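Long-range contacts in YlmD (Geobacillus stearothermophilus, PDB 6T1B), which catalyses the zinc-dependent phosphorolysis of adenosine, inosine and S-methyl-5'-thioadenosine to the free base and the corresponding ribose or methylthioribose 1-phosphate, and also deaminates adenosine: residues R73-E78 with A115-A120; G23-L28 with L265-R270. All blocks are in the same frame, centred on the assembly; numbering follows the deposited sequence.

Contact 1 of 2, residues R73-E78 with A115-A120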
loop_
_atom_site.group_PDB
_atom_site.type_symbol
_atom_site.label_atom_id
_atom_site.label_comp_id
_atom_site.label_asym_id
_atom_site.label_seq_id
_atom_site.Cartn_x
_atom_site.Cartn_y
_atom_site.Cartn_z
ATOM N N ARG A 73 0.838 4.838 18.154
ATOM C CA ARG A 73 2.136 4.608 17.535
ATOM C C ARG A 73 2.080 4.530 16.012
ATOM O O ARG A 73 3.102 4.240 15.378
ATOM C CB ARG A 73 2.782 3.344 18.118
ATOM C CG ARG A 73 3.170 3.510 19.578
ATOM C CD ARG A 73 3.632 2.217 20.196
ATOM N NE ARG A 73 3.484 2.255 21.647
ATOM C CZ ARG A 73 3.697 1.216 22.445
ATOM N NH1 ARG A 73 4.073 0.050 21.932
ATOM N NH2 ARG A 73 3.533 1.346 23.755
ATOM N N TRP A 74 0.928 4.811 15.407
ATOM C CA TRP A 74 0.815 4.747 13.963
ATOM C C TRP A 74 1.215 6.087 13.354
ATOM O O TRP A 74 1.069 7.139 13.996
ATOM C CB TRP A 74 -0.613 4.449 13.518
ATOM C CG TRP A 74 -1.230 3.191 14.007
ATOM C CD1 TRP A 74 -0.785 2.326 14.965
ATOM C CD2 TRP A 74 -2.462 2.671 13.521
ATOM N NE1 TRP A 74 -1.691 1.281 15.107
ATOM C CE2 TRP A 74 -2.729 1.489 14.232
ATOM C CE3 TRP A 74 -3.366 3.088 12.541
ATOM C CZ2 TRP A 74 -3.877 0.732 13.990
ATOM C CZ3 TRP A 74 -4.513 2.346 12.336
ATOM C CH2 TRP A 74 -4.743 1.184 13.043
ATOM N N VAL A 75 1.651 6.058 12.086
ATOM C CA VAL A 75 1.899 7.268 11.304
ATOM C C VAL A 75 1.202 7.111 9.965
ATOM O O VAL A 75 1.405 6.110 9.278
ATOM C CB VAL A 75 3.395 7.514 11.073
ATOM C CG1 VAL A 75 3.580 8.817 10.316
ATOM C CG2 VAL A 75 4.163 7.546 12.376
ATOM N N CYS A 76 0.381 8.099 9.611
ATOM C CA CYS A 76 -0.391 8.130 8.385
ATOM C C CYS A 76 0.030 9.344 7.563
ATOM O O CYS A 76 0.616 10.310 8.082
ATOM C CB CYS A 76 -1.884 8.233 8.718
ATOM S SG CYS A 76 -2.522 6.808 9.654
ATOM N N CYS A 77 -0.334 9.311 6.287
ATOM C CA CYS A 77 -0.058 10.419 5.382
ATOM C C CYS A 77 -1.286 10.780 4.563
ATOM O O CYS A 77 -2.278 10.054 4.522
ATOM C CB CYS A 77 1.144 10.120 4.484
ATOM S SG CYS A 77 0.993 8.704 3.392
ATOM N N GLU A 78 -1.217 11.955 3.944
ATOM C CA GLU A 78 -2.379 12.523 3.283
ATOM C C GLU A 78 -2.809 11.707 2.081
ATOM O O GLU A 78 -4.003 11.662 1.767
ATOM C CB GLU A 78 -2.076 13.942 2.835
ATOM C CG GLU A 78 -3.262 14.666 2.294
ATOM C CD GLU A 78 -2.942 16.107 1.891
ATOM O OE1 GLU A 78 -3.910 16.805 1.441
ATOM O OE2 GLU A 78 -1.791 16.577 2.020
ATOM N N ALA A 115 12.030 1.070 15.350
ATOM C CA ALA A 115 10.961 0.205 15.826
ATOM C C ALA A 115 9.910 1.020 16.579
ATOM O O ALA A 115 10.140 2.163 16.988
ATOM C CB ALA A 115 11.510 -0.896 16.728
ATOM N N GLY A 116 8.746 0.410 16.779
ATOM C CA GLY A 116 7.699 1.084 17.527
ATOM C C GLY A 116 6.893 2.086 16.737
ATOM O O GLY A 116 6.148 2.873 17.326
ATOM N N VAL A 117 6.967 2.051 15.412
ATOM C CA VAL A 117 6.320 3.014 14.533
ATOM C C VAL A 117 5.586 2.212 13.467
ATOM O O VAL A 117 6.223 1.529 12.658
ATOM C CB VAL A 117 7.360 3.947 13.879
ATOM C CG1 VAL A 117 6.698 4.878 12.900
ATOM C CG2 VAL A 117 8.105 4.704 14.952
ATOM N N LEU A 118 4.261 2.288 13.443
ATOM C CA LEU A 118 3.471 1.546 12.471
ATOM C C LEU A 118 3.100 2.463 11.323
ATOM O O LEU A 118 2.274 3.357 11.481
ATOM C CB LEU A 118 2.220 0.935 13.109
ATOM C CG LEU A 118 1.551 -0.116 12.220
ATOM C CD1 LEU A 118 2.334 -1.420 12.179
ATOM C CD2 LEU A 118 0.097 -0.361 12.623
ATOM N N LEU A 119 3.686 2.242 10.146
ATOM C CA LEU A 119 3.294 2.986 8.963
ATOM C C LEU A 119 1.938 2.457 8.533
ATOM O O LEU A 119 1.743 1.233 8.463
ATOM C CB LEU A 119 4.313 2.776 7.846
ATOM C CG LEU A 119 5.767 3.049 8.279
ATOM C CD1 LEU A 119 6.674 2.795 7.081
ATOM C CD2 LEU A 119 5.974 4.404 8.830
ATOM N N ALA A 120 1.011 3.346 8.197
ATOM C CA ALA A 120 -0.371 2.945 7.983
ATOM C C ALA A 120 -0.957 3.784 6.854
ATOM O O ALA A 120 -1.126 5.003 7.003
ATOM C CB ALA A 120 -1.153 3.119 9.287
HETATM O O HOH W 1 -2.060 7.152 5.546
#
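Gly116 meets Arg73 first: its carbonyl O lies 3.5 Å from Arg73 CB, and the extended arginine chain then leads away, its side chain lying against Arg93. Gly116 turns with a positive phi of 81°, where a side chain would press on the preceding carbonyl, and its O also accepts from Arg93 NH1. Val117 CG1 touches CG2 of Val75 at 3.7 Å, the two valines meeting at a slant on the face that also carries Leu119. Leu118 uses both backbone and side chain. Its N gives a nearly straight hydrogen bond to Arg73 O (3.0 Å, 171° at the hydrogen), and its O takes one from Val75 N at 2.8 Å, so the leucine backbone straddles Trp74 as parallel pairing requires. With CG anti to the backbone N (chi1 -166°), the Leu118 side chain stands beside the indole, and CD2 sits over one face of the five-membered ring, 3.6 Å from its centroid, a CH-pi contact. The indole NE1 hydrogen-bonds to Phe69 O, which helps fix the ring's rotation. Leu119 follows on the Val75 face and packs on Leu110 and Thr112 of strand 109-112. Ala120 closes the ladder: its N donates to Val75 O over 3.0 Å in a more bent bond, and its CB reaches Trp74 CE3 at 3.9 Å. Past it the strands part, and a water bridges the gap, accepting from Cys77 N and lying 2.8 Å from Ala120 O, to which it probably donates. Backbone bonds and a bridging water thus carry strand 74-75 along the sheet edge and deliver Cys77 and Glu78 to the inosine pocket.

Contact 2 of 2, residues G23-L28 with L265-R270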
loop_
_atom_site.group_PDB
_atom_site.type_symbol
_atom_site.label_atom_id
_atom_site.label_comp_id
_atom_site.label_asym_id
_atom_site.label_seq_id
_atom_site.Cartn_x
_atom_site.Cartn_y
_atom_site.Cartn_z
ATOM N N GLY A 23 10.241 -10.542 10.213
ATOM C CA GLY A 23 10.621 -9.705 11.337
ATOM C C GLY A 23 9.777 -8.465 11.543
ATOM O O GLY A 23 10.071 -7.673 12.454
ATOM N N ALA A 24 8.721 -8.294 10.761
ATOM C CA ALA A 24 7.890 -7.109 10.838
ATOM C C ALA A 24 6.443 -7.503 11.055
ATOM O O ALA A 24 6.035 -8.635 10.799
ATOM C CB ALA A 24 7.984 -6.265 9.569
ATOM N N VAL A 25 5.685 -6.535 11.546
ATOM C CA VAL A 25 4.237 -6.615 11.614
ATOM C C VAL A 25 3.768 -6.001 10.304
ATOM O O VAL A 25 3.890 -4.795 10.118
ATOM C CB VAL A 25 3.715 -5.798 12.798
ATOM C CG1 VAL A 25 2.211 -5.853 12.876
ATOM C CG2 VAL A 25 4.330 -6.268 14.097
ATOM N N ALA A 26 3.268 -6.821 9.382
ATOM C CA ALA A 26 2.964 -6.347 8.035
ATOM C C ALA A 26 1.713 -7.043 7.520
ATOM O O ALA A 26 1.607 -8.268 7.607
ATOM C CB ALA A 26 4.156 -6.586 7.101
ATOM N N GLY A 27 0.782 -6.280 6.964
ATOM C CA GLY A 27 -0.432 -6.887 6.476
ATOM C C GLY A 27 -1.347 -5.867 5.840
ATOM O O GLY A 27 -0.992 -4.700 5.640
ATOM N N LEU A 28 -2.544 -6.355 5.518
ATOM C CA LEU A 28 -3.605 -5.540 4.936
ATOM C C LEU A 28 -4.916 -6.018 5.554
ATOM O O LEU A 28 -5.174 -7.229 5.637
ATOM C CB LEU A 28 -3.682 -5.735 3.426
ATOM C CG LEU A 28 -4.734 -4.932 2.662
ATOM C CD1 LEU A 28 -4.335 -3.478 2.505
ATOM C CD2 LEU A 28 -4.992 -5.511 1.287
ATOM N N LEU A 265 -6.607 -0.856 5.487
ATOM C CA LEU A 265 -5.337 -0.295 5.919
ATOM C C LEU A 265 -4.245 -1.308 5.593
ATOM O O LEU A 265 -4.346 -2.478 5.995
ATOM C CB LEU A 265 -5.314 -0.073 7.420
ATOM C CG LEU A 265 -4.227 0.850 7.950
ATOM C CD1 LEU A 265 -4.627 2.308 7.656
ATOM C CD2 LEU A 265 -3.950 0.603 9.408
ATOM N N ALA A 266 -3.233 -0.855 4.877
ATOM C CA ALA A 266 -1.960 -1.557 4.769
ATOM C C ALA A 266 -1.053 -1.007 5.854
ATOM O O ALA A 266 -1.052 0.198 6.135
ATOM C CB ALA A 266 -1.314 -1.291 3.414
ATOM N N PHE A 267 -0.281 -1.893 6.469
ATOM C CA PHE A 267 0.530 -1.456 7.590
ATOM C C PHE A 267 1.833 -2.228 7.610
ATOM O O PHE A 267 1.905 -3.383 7.163
ATOM C CB PHE A 267 -0.206 -1.606 8.924
ATOM C CG PHE A 267 -0.789 -2.972 9.135
ATOM C CD1 PHE A 267 -0.053 -3.986 9.724
ATOM C CD2 PHE A 267 -2.085 -3.253 8.720
ATOM C CE1 PHE A 267 -0.603 -5.240 9.904
ATOM C CE2 PHE A 267 -2.623 -4.506 8.912
ATOM C CZ PHE A 267 -1.879 -5.504 9.476
ATOM N N ILE A 268 2.876 -1.564 8.082
ATOM C CA ILE A 268 4.143 -2.242 8.355
ATOM C C ILE A 268 4.874 -1.508 9.472
ATOM O O ILE A 268 4.938 -0.272 9.502
ATOM C CB ILE A 268 4.995 -2.380 7.077
ATOM C CG1 ILE A 268 6.244 -3.235 7.319
ATOM C CG2 ILE A 268 5.414 -1.010 6.514
ATOM C CD1 ILE A 268 6.960 -3.661 6.030
ATOM N N GLY A 269 5.479 -2.284 10.365
ATOM C CA GLY A 269 6.259 -1.736 11.462
ATOM C C GLY A 269 7.020 -2.850 12.146
ATOM O O GLY A 269 6.788 -4.033 11.871
ATOM N N ARG A 270 7.924 -2.467 13.028
ATOM C CA ARG A 270 8.667 -3.419 13.837
ATOM C C ARG A 270 8.359 -3.183 15.300
ATOM O O ARG A 270 8.252 -2.040 15.741
ATOM C CB ARG A 270 10.158 -3.299 13.559
ATOM C CG ARG A 270 10.490 -3.758 12.159
ATOM C CD ARG A 270 11.971 -3.816 11.888
ATOM N NE ARG A 270 12.617 -2.520 12.053
ATOM C CZ ARG A 270 13.428 -2.204 13.060
ATOM N NH1 ARG A 270 13.698 -3.097 14.006
ATOM N NH2 ARG A 270 13.987 -1.003 13.123
#
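Ala24 CB rests against the carbonyl O of Gly269 at 3.4 Å, while the preceding Gly23 O lies near CG of Arg270. Val25 forms an antiparallel hydrogen-bonded pair with Gly269: Val25 N donates to Gly269 O at 2.8 Å, and Gly269 N to Val25 O. On the face where Phe267 stands, Val25 CG1 comes up to the ring atom CE1. Ala26 points to the other face, in a non-hydrogen-bonded pair with Ile268, and its CB meets Ile268 CG1 at 4.0 Å. Gly27 comes next, paired with Phe267 through two hydrogen bonds, Gly27 N to Phe267 O at 3.1 Å and Phe267 N to Gly27 O at 3.0 Å. Gly27 O also accepts from Tyr130 OH, a second bond on an oxygen buried in the sheet. The phenylalanine takes a chi1 of 51°, which sets CG between its own N and carbonyl carbon and folds the ring back over the glycine. Gly27 CA lies over the ring face, 4.0 Å from the centroid, in a CH-pi contact; a CB at Gly27 would collide with Phe267 CZ. An alanine in place of Phe267 would probably strip the cover from the Gly27 backbone and open a gap beside Val25 and towards Leu63 and Leu67 of helix 53-67. Leu28 ends the segment on the Ala26 face, its CD1 reaching Ala266 CB at 3.8 Å. The glycine and the aromatic ring across from it are therefore matched: four backbone bonds zip the central strands together, while the bare Gly27 lets the ring lie flat on the chain, the phenylalanine side chain also touching helix 53-67.

After strands 6-8 and 13-16 the chain lays down 23-28, whose partner 265-270 arrives only near the C terminus, so contact 2 closes a loop over most of the protein. Inside it, 73-78 and 115-120 close the much shorter loop of contact 1; the two are nested and do not cross. Their strands are neighbours in the order 25-29, 264-269, 118-123, 74-75 within one mixed sheet, with strand 264-269 lying between the other long strands. Probable hydrogen bonds from Leu119 N to Ile268 O and from Gly116 N to Arg270 O link the contacts, and Trp74 packs on Leu265. The chain's beginning and end are thereby tied to the strands bordering the inosine pocket.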